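Local coordinates for uncharacterized protein YfeY (Escherichia coli, PDB 2QZB) that is of unknown function but belongs to the DUF1131 family and is probably exported as a lipoprotein of the cell envelope, at residues Thr99-Cys112 with Glu124-Phe137. Numbering follows the deposited sequence. Where two conformers were deposited one is given.
Sequences TPFSDLYSKAFGNC and ECKAEGSQHISYQF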
ATOM      1  N   THR A  99      -7.734  -4.862   8.866  1.00 23.30           N
ATOM      2  CA  THR A  99      -9.124  -4.386   8.874  1.00 21.77           C
ATOM      3  C   THR A  99      -9.957  -5.364   8.024  1.00 22.19           C
ATOM      4  O   THR A  99      -9.537  -5.713   6.935  1.00 21.38           O
ATOM      5  CB  THR A  99      -9.226  -2.952   8.333  1.00 21.41           C
ATOM      6  OG1 THR A  99      -8.535  -2.094   9.239  1.00 20.20           O
ATOM      7  CG2 THR A  99     -10.727  -2.451   8.218  1.00 19.85           C
ATOM      8  N   PRO A 100     -11.118  -5.828   8.532  1.00 22.15           N
ATOM      9  CA  PRO A 100     -11.998  -6.688   7.738  1.00 21.88           C
ATOM     10  C   PRO A 100     -12.602  -5.939   6.526  1.00 22.89           C
ATOM     11  O   PRO A 100     -12.963  -4.773   6.618  1.00 21.42           O
ATOM     12  CB  PRO A 100     -13.088  -7.113   8.734  1.00 22.62           C
ATOM     13  CG  PRO A 100     -12.409  -6.923  10.144  1.00 23.99           C
ATOM     14  CD  PRO A 100     -11.628  -5.638   9.907  1.00 23.21           C
ATOM     15  N   PHE A 101     -12.670  -6.606   5.388  1.00 22.31           N
ATOM     16  CA  PHE A 101     -13.372  -6.027   4.227  1.00 23.17           C
ATOM     17  C   PHE A 101     -14.773  -5.467   4.572  1.00 23.48           C
ATOM     18  O   PHE A 101     -15.114  -4.337   4.191  1.00 23.73           O
ATOM     19  CB  PHE A 101     -13.494  -7.129   3.158  1.00 22.19           C
ATOM     20  CG  PHE A 101     -14.133  -6.674   1.877  1.00 22.21           C
ATOM     21  CD1 PHE A 101     -13.375  -6.047   0.886  1.00 23.32           C
ATOM     22  CD2 PHE A 101     -15.485  -6.943   1.625  1.00 22.61           C
ATOM     23  CE1 PHE A 101     -13.952  -5.632  -0.321  1.00 22.14           C
ATOM     24  CE2 PHE A 101     -16.077  -6.550   0.425  1.00 22.34           C
ATOM     25  CZ  PHE A 101     -15.323  -5.882  -0.550  1.00 23.09           C
ATOM     26  N   SER A 102     -15.557  -6.274   5.301  1.00 23.52           N
ATOM     27  CA  SER A 102     -16.955  -5.993   5.693  1.00 24.15           C
ATOM     28  C   SER A 102     -17.119  -4.802   6.632  1.00 24.82           C
ATOM     29  O   SER A 102     -18.242  -4.256   6.770  1.00 23.07           O
ATOM     30  CB  SER A 102     -17.550  -7.240   6.349  1.00 24.74           C
ATOM     31  OG  SER A 102     -16.769  -7.629   7.477  1.00 27.16           O
ATOM     32  N   ASP A 103     -16.006  -4.372   7.240  1.00 23.96           N
ATOM     33  CA  ASP A 103     -15.966  -3.115   7.994  1.00 24.83           C
ATOM     34  C   ASP A 103     -16.074  -1.879   7.048  1.00 24.76           C
ATOM     35  O   ASP A 103     -16.504  -0.779   7.439  1.00 24.35           O
ATOM     36  CB  ASP A 103     -14.651  -3.047   8.812  1.00 24.32           C
ATOM     37  CG  ASP A 103     -14.765  -3.716  10.194  1.00 28.49           C
ATOM     38  OD1 ASP A 103     -15.766  -4.404  10.460  1.00 31.79           O
ATOM     39  OD2 ASP A 103     -13.848  -3.556  11.031  1.00 30.89           O
ATOM     40  N   LEU A 104     -15.662  -2.057   5.804  1.00 24.53           N
ATOM     41  CA  LEU A 104     -15.507  -0.905   4.909  1.00 24.43           C
ATOM     42  C   LEU A 104     -16.452  -0.886   3.749  1.00 23.99           C
ATOM     43  O   LEU A 104     -16.861   0.192   3.329  1.00 23.99           O
ATOM     44  CB  LEU A 104     -14.072  -0.832   4.364  1.00 24.31           C
ATOM     45  CG  LEU A 104     -13.020  -0.792   5.465  1.00 26.95           C
ATOM     46  CD1 LEU A 104     -11.659  -1.047   4.862  1.00 27.20           C
ATOM     47  CD2 LEU A 104     -13.076   0.526   6.245  1.00 25.41           C
ATOM     48  N   TYR A 105     -16.773  -2.067   3.221  1.00 24.51           N
ATOM     49  CA  TYR A 105     -17.551  -2.197   1.980  1.00 25.27           C
ATOM     50  C   TYR A 105     -18.666  -3.208   2.145  1.00 26.20           C
ATOM     51  O   TYR A 105     -18.470  -4.265   2.739  1.00 26.59           O
ATOM     52  CB  TYR A 105     -16.683  -2.600   0.778  1.00 25.27           C
ATOM     53  CG  TYR A 105     -15.467  -1.720   0.581  1.00 25.71           C
ATOM     54  CD1 TYR A 105     -15.594  -0.446   0.058  1.00 25.42           C
ATOM     55  CD2 TYR A 105     -14.202  -2.152   0.991  1.00 26.80           C
ATOM     56  CE1 TYR A 105     -14.486   0.391  -0.105  1.00 27.02           C
ATOM     57  CE2 TYR A 105     -13.065  -1.305   0.863  1.00 29.10           C
ATOM     58  CZ  TYR A 105     -13.224  -0.055   0.287  1.00 26.15           C
ATOM     59  OH  TYR A 105     -12.136   0.767   0.131  1.00 29.64           O
ATOM     60  N   SER A 106     -19.839  -2.866   1.625  1.00 27.31           N
ATOM     61  CA  SER A 106     -20.957  -3.806   1.590  1.00 28.68           C
ATOM     62  C   SER A 106     -20.897  -4.690   0.362  1.00 29.75           C
ATOM     63  O   SER A 106     -21.533  -5.745   0.318  1.00 29.67           O
ATOM     64  CB  SER A 106     -22.287  -3.071   1.647  1.00 29.56           C
ATOM     65  OG  SER A 106     -22.624  -2.513   0.416  1.00 31.28           O
ATOM     66  N   LYS A 107     -20.102  -4.262  -0.624  1.00 30.16           N
ATOM     67  CA  LYS A 107     -19.941  -4.976  -1.885  1.00 31.16           C
ATOM     68  C   LYS A 107     -18.707  -4.466  -2.620  1.00 30.36           C
ATOM     69  O   LYS A 107     -18.231  -3.361  -2.377  1.00 30.66           O
ATOM     70  CB  LYS A 107     -21.207  -4.862  -2.755  1.00 30.77           C
ATOM     71  CG  LYS A 107     -21.423  -3.533  -3.434  1.00 32.20           C
ATOM     72  CD  LYS A 107     -22.872  -3.377  -3.970  1.00 33.09           C
ATOM     73  CE  LYS A 107     -23.122  -4.183  -5.268  1.00 37.67           C
ATOM     74  NZ  LYS A 107     -24.015  -3.493  -6.288  1.00 34.85           N
ATOM     75  N   ALA A 108     -18.164  -5.294  -3.491  1.00 30.94           N
ATOM     76  CA  ALA A 108     -16.936  -4.952  -4.230  1.00 31.64           C
ATOM     77  C   ALA A 108     -17.174  -4.026  -5.426  1.00 32.59           C
ATOM     78  O   ALA A 108     -16.334  -3.163  -5.725  1.00 32.71           O
ATOM     79  CB  ALA A 108     -16.238  -6.237  -4.687  1.00 31.60           C
ATOM     80  N   PHE A 109     -18.324  -4.203  -6.077  1.00 34.21           N
ATOM     81  CA  PHE A 109     -18.675  -3.541  -7.348  1.00 36.11           C
ATOM     82  C   PHE A 109     -18.222  -2.098  -7.375  1.00 36.60           C
ATOM     83  O   PHE A 109     -18.542  -1.303  -6.473  1.00 36.57           O
ATOM     84  CB  PHE A 109     -20.194  -3.656  -7.624  1.00 37.26           C
ATOM     85  CG  PHE A 109     -20.638  -3.025  -8.932  1.00 40.73           C
ATOM     86  CD1 PHE A 109     -20.769  -3.800 -10.084  1.00 42.91           C
ATOM     87  CD2 PHE A 109     -20.913  -1.653  -9.010  1.00 42.89           C
ATOM     88  CE1 PHE A 109     -21.152  -3.219 -11.294  1.00 44.09           C
ATOM     89  CE2 PHE A 109     -21.300  -1.068 -10.215  1.00 44.40           C
ATOM     90  CZ  PHE A 109     -21.420  -1.853 -11.357  1.00 43.09           C
ATOM     91  N   GLY A 110     -17.428  -1.772  -8.390  1.00 37.70           N
ATOM     92  CA  GLY A 110     -17.037  -0.393  -8.679  1.00 38.33           C
ATOM     93  C   GLY A 110     -15.981   0.198  -7.762  1.00 39.49           C
ATOM     94  O   GLY A 110     -15.226   1.073  -8.180  1.00 39.53           O
ATOM     95  N   ASN A 111     -15.977  -0.229  -6.497  1.00 40.07           N
ATOM     96  CA  ASN A 111     -14.969   0.180  -5.498  1.00 39.50           C
ATOM     97  C   ASN A 111     -13.573  -0.473  -5.741  1.00 38.96           C
ATOM     98  O   ASN A 111     -12.507   0.127  -5.488  1.00 38.14           O
ATOM     99  CB  ASN A 111     -15.433  -0.285  -4.103  1.00 40.16           C
ATOM    100  CG  ASN A 111     -16.827   0.250  -3.690  1.00 42.90           C
ATOM    101  OD1 ASN A 111     -16.951   1.400  -3.249  1.00 43.24           O
ATOM    102  ND2 ASN A 111     -17.865  -0.625  -3.749  1.00 44.45           N
ATOM    103  N   CYS A 112     -13.620  -1.713  -6.225  1.00 38.32           N
ATOM    104  CA  CYS A 112     -12.543  -2.689  -6.105  1.00 38.29           C
ATOM    105  C   CYS A 112     -12.270  -3.373  -7.425  1.00 39.06           C
ATOM    106  O   CYS A 112     -13.167  -3.518  -8.247  1.00 38.23           O
ATOM    107  CB  CYS A 112     -12.935  -3.773  -5.102  1.00 37.99           C
ATOM    108  SG  CYS A 112     -13.426  -3.119  -3.490  1.00 36.06           S
ATOM    109  N   GLU A 124      -7.790  -4.856  -4.883  1.00 28.98           N
ATOM    110  CA  GLU A 124      -7.464  -3.503  -4.495  1.00 29.33           C
ATOM    111  C   GLU A 124      -8.680  -2.581  -4.622  1.00 29.13           C
ATOM    112  O   GLU A 124      -9.340  -2.574  -5.674  1.00 28.46           O
ATOM    113  CB  GLU A 124      -6.352  -2.988  -5.381  1.00 28.69           C
ATOM    114  CG  GLU A 124      -5.770  -1.659  -4.959  1.00 32.60           C
ATOM    115  CD  GLU A 124      -4.621  -1.266  -5.840  1.00 36.73           C
ATOM    116  OE1 GLU A 124      -3.766  -2.138  -6.139  1.00 40.74           O
ATOM    117  OE2 GLU A 124      -4.594  -0.097  -6.253  1.00 40.97           O
ATOM    118  N   CYS A 125      -8.921  -1.786  -3.577  1.00 28.86           N
ATOM    119  CA  CYS A 125     -10.096  -0.915  -3.450  1.00 29.19           C
ATOM    120  C   CYS A 125      -9.683   0.482  -3.043  1.00 28.85           C
ATOM    121  O   CYS A 125      -8.872   0.644  -2.145  1.00 27.41           O
ATOM    122  CB  CYS A 125     -11.074  -1.426  -2.366  1.00 29.62           C
ATOM    123  SG  CYS A 125     -11.647  -3.179  -2.470  1.00 33.50           S
ATOM    124  N   LYS A 126     -10.293   1.498  -3.652  1.00 28.74           N
ATOM    125  CA  LYS A 126      -9.990   2.871  -3.292  1.00 30.61           C
ATOM    126  C   LYS A 126     -10.633   3.184  -1.970  1.00 30.06           C
ATOM    127  O   LYS A 126     -11.749   2.726  -1.669  1.00 31.35           O
ATOM    128  CB  LYS A 126     -10.486   3.872  -4.358  1.00 31.30           C
ATOM    129  CG  LYS A 126     -10.307   3.405  -5.782  1.00 36.69           C
ATOM    130  CD  LYS A 126     -11.677   3.274  -6.505  1.00 46.48           C
ATOM    131  CE  LYS A 126     -11.525   2.995  -8.011  1.00 50.27           C
ATOM    132  NZ  LYS A 126     -12.770   2.371  -8.594  1.00 53.41           N
ATOM    133  N   ALA A 127      -9.930   3.957  -1.172  1.00 29.81           N
ATOM    134  CA  ALA A 127     -10.429   4.399   0.089  1.00 29.37           C
ATOM    135  C   ALA A 127     -11.524   5.433  -0.175  1.00 30.56           C
ATOM    136  O   ALA A 127     -11.378   6.312  -1.045  1.00 29.88           O
ATOM    137  CB  ALA A 127      -9.322   4.999   0.873  1.00 29.74           C
ATOM    138  N   GLU A 128     -12.629   5.299   0.561  1.00 31.09           N
ATOM    139  CA  GLU A 128     -13.783   6.196   0.433  1.00 31.58           C
ATOM    140  C   GLU A 128     -13.375   7.658   0.716  1.00 30.89           C
ATOM    141  O   GLU A 128     -12.780   7.974   1.742  1.00 29.82           O
ATOM    142  CB  GLU A 128     -14.907   5.719   1.383  1.00 32.64           C
ATOM    143  CG  GLU A 128     -16.096   6.671   1.488  1.00 34.81           C
ATOM    144  CD  GLU A 128     -16.764   6.863   0.138  1.00 39.57           C
ATOM    145  OE1 GLU A 128     -17.034   5.830  -0.522  1.00 43.12           O
ATOM    146  OE2 GLU A 128     -16.995   8.029  -0.271  1.00 38.54           O
ATOM    147  N   GLY A 129     -13.667   8.550  -0.224  1.00 31.85           N
ATOM    148  CA  GLY A 129     -13.333   9.969  -0.056  1.00 32.72           C
ATOM    149  C   GLY A 129     -11.863  10.348  -0.251  1.00 33.16           C
ATOM    150  O   GLY A 129     -11.470  11.508  -0.002  1.00 33.88           O
ATOM    151  N   SER A 130     -11.045   9.387  -0.687  1.00 32.49           N
ATOM    152  CA  SER A 130      -9.614   9.647  -0.923  1.00 31.37           C
ATOM    153  C   SER A 130      -9.277   9.713  -2.405  1.00 30.69           C
ATOM    154  O   SER A 130      -9.833   8.959  -3.198  1.00 30.28           O
ATOM    155  CB  SER A 130      -8.755   8.556  -0.281  1.00 31.29           C
ATOM    156  OG  SER A 130      -7.374   8.826  -0.504  1.00 29.40           O
ATOM    157  N   GLN A 131      -8.344  10.590  -2.765  1.00 30.45           N
ATOM    158  CA  GLN A 131      -7.789  10.678  -4.120  0.50 30.77           C
ATOM    159  C   GLN A 131      -6.475   9.880  -4.232  1.00 30.34           C
ATOM    160  O   GLN A 131      -5.964   9.647  -5.321  1.00 30.86           O
ATOM    161  CB  GLN A 131      -7.491  12.150  -4.461  0.50 30.99           C
ATOM    162  CG  GLN A 131      -8.729  13.067  -4.604  0.50 31.93           C
ATOM    163  CD  GLN A 131      -8.426  14.543  -4.358  0.50 32.31           C
ATOM    164  OE1 GLN A 131      -9.290  15.287  -3.883  0.50 34.62           O
ATOM    165  NE2 GLN A 131      -7.199  14.973  -4.667  0.50 34.72           N
ATOM    166  N   HIS A 132      -5.892   9.500  -3.094  1.00 28.66           N
ATOM    167  CA  HIS A 132      -4.517   8.941  -3.119  1.00 26.64           C
ATOM    168  C   HIS A 132      -4.346   7.582  -2.481  1.00 25.37           C
ATOM    169  O   HIS A 132      -3.363   6.913  -2.765  1.00 25.31           O
ATOM    170  CB  HIS A 132      -3.533   9.939  -2.497  1.00 26.97           C
ATOM    171  CG  HIS A 132      -3.456  11.224  -3.241  1.00 30.24           C
ATOM    172  ND1 HIS A 132      -4.104  12.370  -2.822  1.00 33.26           N
ATOM    173  CD2 HIS A 132      -2.869  11.531  -4.425  1.00 31.74           C
ATOM    174  CE1 HIS A 132      -3.901  13.329  -3.709  1.00 33.45           C
ATOM    175  NE2 HIS A 132      -3.145  12.850  -4.682  1.00 32.18           N
ATOM    176  N   ILE A 133      -5.300   7.162  -1.639  1.00 24.10           N
ATOM    177  CA  ILE A 133      -5.178   5.917  -0.835  1.00 23.47           C
ATOM    178  C   ILE A 133      -6.068   4.780  -1.346  1.00 24.71           C
ATOM    179  O   ILE A 133      -7.253   5.004  -1.708  1.00 23.16           O
ATOM    180  CB  ILE A 133      -5.435   6.211   0.681  1.00 23.18           C
ATOM    181  CG1 ILE A 133      -4.507   7.314   1.184  1.00 22.05           C
ATOM    182  CG2 ILE A 133      -5.309   4.938   1.569  1.00 23.11           C
ATOM    183  CD1 ILE A 133      -4.944   7.878   2.571  1.00 24.19           C
ATOM    184  N   SER A 134      -5.478   3.572  -1.400  1.00 24.39           N
ATOM    185  CA  SER A 134      -6.142   2.334  -1.761  1.00 25.73           C
ATOM    186  C   SER A 134      -5.751   1.298  -0.715  1.00 25.35           C
ATOM    187  O   SER A 134      -4.739   1.470  -0.043  1.00 24.94           O
ATOM    188  CB  SER A 134      -5.641   1.830  -3.115  1.00 26.63           C
ATOM    189  OG  SER A 134      -5.923   2.761  -4.149  1.00 32.85           O
ATOM    190  N   TYR A 135      -6.537   0.229  -0.609  1.00 25.01           N
ATOM    191  CA  TYR A 135      -6.255  -0.882   0.297  1.00 25.92           C
ATOM    192  C   TYR A 135      -6.210  -2.125  -0.562  1.00 25.65           C
ATOM    193  O   TYR A 135      -7.054  -2.294  -1.455  1.00 26.79           O
ATOM    194  CB  TYR A 135      -7.371  -1.032   1.357  1.00 25.34           C
ATOM    195  CG  TYR A 135      -7.782   0.248   2.066  1.00 25.15           C
ATOM    196  CD1 TYR A 135      -6.860   1.008   2.772  1.00 24.04           C
ATOM    197  CD2 TYR A 135      -9.109   0.688   2.042  1.00 25.44           C
ATOM    198  CE1 TYR A 135      -7.225   2.188   3.396  1.00 24.65           C
ATOM    199  CE2 TYR A 135      -9.489   1.853   2.699  1.00 21.53           C
ATOM    200  CZ  TYR A 135      -8.554   2.589   3.371  1.00 25.64           C
ATOM    201  OH  TYR A 135      -8.921   3.733   4.045  1.00 24.33           O
ATOM    202  N   GLN A 136      -5.246  -2.997  -0.339  1.00 25.25           N
ATOM    203  CA  GLN A 136      -5.359  -4.336  -0.920  1.00 26.01           C
ATOM    204  C   GLN A 136      -5.858  -5.293   0.142  1.00 25.57           C
ATOM    205  O   GLN A 136      -5.562  -5.123   1.342  1.00 24.68           O
ATOM    206  CB  GLN A 136      -4.037  -4.848  -1.525  1.00 26.57           C
ATOM    207  CG  GLN A 136      -3.497  -4.002  -2.683  1.00 28.48           C
ATOM    208  CD  GLN A 136      -2.366  -4.698  -3.481  1.00 29.24           C
ATOM    209  OE1 GLN A 136      -1.840  -5.746  -3.074  1.00 32.54           O
ATOM    210  NE2 GLN A 136      -2.002  -4.105  -4.623  1.00 32.43           N
ATOM    211  N   PHE A 137      -6.615  -6.301  -0.294  1.00 25.65           N
ATOM    212  CA  PHE A 137      -7.232  -7.266   0.621  1.00 25.66           C
ATOM    213  C   PHE A 137      -6.720  -8.637   0.259  1.00 26.88           C
ATOM    214  O   PHE A 137      -6.431  -8.892  -0.908  1.00 26.44           O
ATOM    215  CB  PHE A 137      -8.774  -7.223   0.504  1.00 24.48           C
ATOM    216  CG  PHE A 137      -9.379  -5.999   1.131  1.00 23.52           C
ATOM    217  CD1 PHE A 137      -9.506  -4.813   0.400  1.00 23.42           C
ATOM    218  CD2 PHE A 137      -9.764  -6.011   2.448  1.00 22.78           C
ATOM    219  CE1 PHE A 137     -10.024  -3.678   0.985  1.00 22.37           C
ATOM    220  CE2 PHE A 137     -10.289  -4.892   3.029  1.00 24.50           C
ATOM    221  CZ  PHE A 137     -10.400  -3.710   2.307  1.00 23.01           C
TER
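C112 pairs antiparallel with C125 at a non-hydrogen-bonded position, CA to CA 4.0 Å, and beside it K126 N gives a hydrogen bond to N111 O. The short helical turn 101-104, in which F101 O accepts from the backbone N of both L104 and Y105, packs against the hairpin of strands 123-126 and 133-138. A disulfide, C112 SG to C125 SG with chi3 at 106°, ties edge strand 112-114 of the eight-stranded antiparallel sheet to its neighbour 123-126. C125 SG lies at the edge of the F101 ring and meets the Y105 ring obliquely, 4.6 Å from its centroid. F101, CG anti to the backbone N (chi1 -177°), drives its edge into the face of F137 in a T-shaped pair with centroids 5.2 Å apart; F101 CD1 sits over the centre of that face, while L104 CD1 reaches the F137 ring edge. Y105 OH donates to K126 O at 2.7 Å from above the carbonyl plane and abuts the edge of Y135, whose hydroxyl hydrogen-bonds with T93 OG1. A phenylalanine replacing Y105 would probably leave K126 O without this donor. Bent at chi2, K126 passes N111 O and ends in a weak NZ bond to G110 O.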